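Local coordinates for Vv2_1132 (Vibrio vulnificus CMCP6, PDB 5Y9S), which probably regulates transcription as a tetrameric LysR-type regulator, pairing a DNA-binding helix-turn-helix domain with an effector-binding domain of the periplasmic-binding-protein kind, at residues 137-140 and 141-145; 144-148 and 149-153. All coordinates share one frame; numbering follows the deposited sequence.

Contact 1: 137-140 and 141-145; sequences LGID and AHFQM
I139 lays its CG1 over one face of the F143 ring, 3.7 Å from the ring centroid and 21° off the normal, a CH-pi contact. With CG1 anti to the backbone N (chi1 -175°), the branch runs forward along the helix, and CD1 reaches on to F143 CE1 at 3.4 Å. Two residues back along the chain, A141 CB packs on L137 CB at 3.7 Å, while the carbonyl oxygen of G138 sits over a face of the H142 ring, displaced toward its rim.

The backbone beneath is the first turn of helix 139-147, with G138 as N-cap. H142 N donates to G138 O at 3.0 Å, F143 N to I139 O at 2.8 Å and almost straight (175°), and Q144 N to D140 O at 3.1 Å. A water lies 2.9 Å from D140 OD1 and 3.3 Å from Q144 OE1; it may not donate to both at once.

Further out, H142 NE2 is hydrogen-bonded to S135 OG, which limits the rotation of the ring, and Y284 meets F143. Y61 of the second subunit stands edge-to-face with F143, and D140 OD1 also accepts from F26 N of that subunit. I139 and F143 are thus buried together against L154 of strand 153-157, whereas a carboxylate beside the helix start, where it would suit the dipole, receives a backbone N-H from another chain.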
# COMPACT_ATOMS: atom_id res chain seq x y z
N LEU D 137 -0.18 22.20 -10.27
CA LEU D 137 -1.01 22.34 -9.08
C LEU D 137 -1.81 23.64 -9.19
O LEU D 137 -1.55 24.51 -10.02
CB LEU D 137 -0.15 22.31 -7.82
CG LEU D 137 0.63 21.03 -7.49
CD1 LEU D 137 1.70 21.35 -6.48
CD2 LEU D 137 -0.25 19.89 -6.97
N GLY D 138 -2.82 23.77 -8.36
CA GLY D 138 -3.67 24.92 -8.54
C GLY D 138 -3.06 26.23 -8.06
O GLY D 138 -2.04 26.28 -7.37
N ILE D 139 -3.72 27.33 -8.42
CA ILE D 139 -3.41 28.61 -7.80
C ILE D 139 -3.56 28.52 -6.28
O ILE D 139 -2.77 29.10 -5.52
CB ILE D 139 -4.27 29.74 -8.42
CG1 ILE D 139 -3.87 31.11 -7.87
CG2 ILE D 139 -5.75 29.55 -8.23
CD1 ILE D 139 -2.70 31.67 -8.61
N ASP D 140 -4.55 27.76 -5.80
CA ASP D 140 -4.72 27.56 -4.36
C ASP D 140 -3.49 26.88 -3.76
O ASP D 140 -3.01 27.26 -2.69
CB ASP D 140 -5.99 26.74 -4.08
CG ASP D 140 -6.09 26.27 -2.62
OD1 ASP D 140 -5.58 25.16 -2.31
OD2 ASP D 140 -6.69 27.00 -1.80
N ALA D 141 -2.95 25.88 -4.46
CA ALA D 141 -1.73 25.24 -3.96
C ALA D 141 -0.56 26.22 -3.91
O ALA D 141 0.21 26.23 -2.95
CB ALA D 141 -1.37 24.03 -4.83
N HIS D 142 -0.43 27.07 -4.94
CA HIS D 142 0.71 27.98 -5.04
C HIS D 142 0.60 29.14 -4.07
O HIS D 142 1.61 29.59 -3.53
CB HIS D 142 0.86 28.51 -6.46
CG HIS D 142 1.13 27.44 -7.47
ND1 HIS D 142 0.81 27.58 -8.81
CD2 HIS D 142 1.71 26.22 -7.35
CE1 HIS D 142 1.17 26.49 -9.46
NE2 HIS D 142 1.72 25.65 -8.60
N PHE D 143 -0.61 29.68 -3.87
CA PHE D 143 -0.78 30.64 -2.79
C PHE D 143 -0.33 30.03 -1.47
O PHE D 143 0.40 30.66 -0.70
CB PHE D 143 -2.25 31.10 -2.69
CG PHE D 143 -2.68 32.05 -3.77
CD1 PHE D 143 -1.77 32.52 -4.70
CD2 PHE D 143 -4.00 32.46 -3.85
CE1 PHE D 143 -2.17 33.41 -5.69
CE2 PHE D 143 -4.40 33.35 -4.84
CZ PHE D 143 -3.50 33.82 -5.77
N GLN D 144 -0.73 28.78 -1.22
CA GLN D 144 -0.34 28.10 0.01
C GLN D 144 1.18 27.99 0.11
O GLN D 144 1.75 28.14 1.20
CB GLN D 144 -1.00 26.72 0.08
CG GLN D 144 -1.00 26.07 1.46
CD GLN D 144 -1.85 26.86 2.44
OE1 GLN D 144 -3.04 27.15 2.18
NE2 GLN D 144 -1.25 27.23 3.58
N MET D 145 1.85 27.73 -1.01
CA MET D 145 3.31 27.65 -0.97
C MET D 145 3.93 29.01 -0.67
O MET D 145 4.95 29.09 0.01
CB MET D 145 3.89 27.11 -2.27
CG MET D 145 3.79 25.62 -2.42
SD MET D 145 3.61 25.25 -4.16
CE MET D 145 5.30 25.14 -4.65
O HOH W 1 -4.21 24.83 0.22

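Contact 2: 144-148 and 149-153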
# COMPACT_ATOMS: atom_id res chain seq x y z
N GLN D 144 -0.73 28.78 -1.22
CA GLN D 144 -0.34 28.10 0.01
C GLN D 144 1.18 27.99 0.11
O GLN D 144 1.75 28.14 1.20
CB GLN D 144 -1.00 26.72 0.08
CG GLN D 144 -1.00 26.07 1.46
CD GLN D 144 -1.85 26.86 2.44
OE1 GLN D 144 -3.04 27.15 2.18
NE2 GLN D 144 -1.25 27.23 3.58
N MET D 145 1.85 27.73 -1.01
CA MET D 145 3.31 27.65 -0.97
C MET D 145 3.93 29.01 -0.67
O MET D 145 4.95 29.09 0.01
CB MET D 145 3.89 27.11 -2.27
CG MET D 145 3.79 25.62 -2.42
SD MET D 145 3.61 25.25 -4.16
CE MET D 145 5.30 25.14 -4.65
N LEU D 146 3.35 30.09 -1.21
CA LEU D 146 3.84 31.42 -0.86
C LEU D 146 3.77 31.62 0.65
O LEU D 146 4.77 32.00 1.29
CB LEU D 146 3.04 32.49 -1.61
CG LEU D 146 3.37 32.63 -3.10
CD1 LEU D 146 2.67 33.83 -3.68
CD2 LEU D 146 4.85 32.77 -3.33
N GLU D 147 2.61 31.31 1.26
CA GLU D 147 2.44 31.46 2.70
C GLU D 147 3.47 30.63 3.46
O GLU D 147 4.11 31.13 4.40
CB GLU D 147 1.02 31.05 3.10
CG GLU D 147 -0.06 32.03 2.67
CD GLU D 147 -1.47 31.50 2.93
OE1 GLU D 147 -2.20 31.22 1.96
OE2 GLU D 147 -1.83 31.36 4.13
N ASP D 148 3.68 29.37 3.06
CA ASP D 148 4.66 28.51 3.72
C ASP D 148 6.12 28.90 3.43
O ASP D 148 7.02 28.23 3.94
CB ASP D 148 4.45 27.05 3.29
CG ASP D 148 3.03 26.56 3.57
OD1 ASP D 148 2.24 27.29 4.20
OD2 ASP D 148 2.69 25.43 3.16
N HIS D 149 6.38 29.94 2.63
CA HIS D 149 7.74 30.28 2.20
C HIS D 149 8.47 29.09 1.56
O HIS D 149 9.70 29.08 1.46
CB HIS D 149 8.56 30.85 3.35
CG HIS D 149 7.90 31.99 4.04
ND1 HIS D 149 8.12 33.31 3.70
CD2 HIS D 149 7.01 32.02 5.07
CE1 HIS D 149 7.40 34.10 4.47
NE2 HIS D 149 6.71 33.34 5.31
N SER D 150 7.73 28.06 1.11
CA SER D 150 8.35 26.99 0.35
C SER D 150 8.69 27.41 -1.07
O SER D 150 9.44 26.71 -1.75
CB SER D 150 7.44 25.75 0.34
OG SER D 150 6.22 26.00 -0.34
N THR D 151 8.14 28.54 -1.52
CA THR D 151 8.52 29.16 -2.78
C THR D 151 8.45 30.67 -2.60
O THR D 151 7.80 31.16 -1.67
CB THR D 151 7.63 28.72 -3.96
OG1 THR D 151 8.30 29.00 -5.19
CG2 THR D 151 6.31 29.46 -3.94
N ASP D 152 9.11 31.40 -3.48
CA ASP D 152 9.27 32.84 -3.33
C ASP D 152 8.39 33.67 -4.24
O ASP D 152 7.88 34.72 -3.82
CB ASP D 152 10.73 33.23 -3.57
CG ASP D 152 11.67 32.47 -2.66
OD1 ASP D 152 12.69 31.94 -3.15
OD2 ASP D 152 11.38 32.40 -1.44
N LEU D 153 8.21 33.26 -5.50
CA LEU D 153 7.42 34.03 -6.45
C LEU D 153 6.53 33.09 -7.25
O LEU D 153 6.88 31.94 -7.51
CB LEU D 153 8.27 34.86 -7.41
CG LEU D 153 9.23 35.87 -6.79
CD1 LEU D 153 10.28 36.28 -7.80
CD2 LEU D 153 8.46 37.07 -6.29
O HOH W 2 6.86 32.88 0.41
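M145 O takes two donors from S150, both weakly: the backbone N at 3.2 Å, bent to 127°, and OG at 3.4 Å. S150 OG sits between its own N and carbonyl carbon, which turns it back onto the helix, where it also touches M145 CB and CG, each at 3.2 Å. L146 O is more firmly held. H149 N reaches it at 2.9 Å with a 155° angle at the hydrogen, although the donor stands well above the carbonyl plane. A water donates to T151 O at 2.9 Å; its approach to L146 O is too short to be relied on.

Apolar contact joins the helix to the chain leaving it: T151 CG2 lies 3.7 Å from L146 CD2 and 3.8 Å from M145 CB, the L146 and T151 side chains running at a slant to one another.

The polar ends reach outside the turn. E147 OE2 forms a salt bridge with K171, and D148 OD2 accepts from Q37 of the second subunit. H149 ND1 is hydrogen-bonded to N289, and D152 divides its carboxylate between R102 and R291, OD2 to the first and OD1 to the second.

H149 leaves the helix with positive phi (53°), and two bonds run back into the last turn, one of them the weak S150 N to M145 O. That is a Schellman motif, here ending helix 139-147 and sending the chain into strand 153-157 of the mixed sheet.

In the fold
Contacts 1 and 2 lie at the two ends of helix 139-147, their centres about 9 Å apart and on the same side of the chain's centre. Contact 1 comes first, leading from the loop after strand 129-134 into the helix; contact 2 takes over at Q144 and M145, which both share, and leads out to strand 153-157. The helix thus links two strands that each pair in parallel with strand 100-105, the beta-alpha-beta crossover of an alpha/beta domain, here in the LysR substrate-binding domain. Both contacts also touch the second subunit, so this short helix is part of an interface within the tetramer.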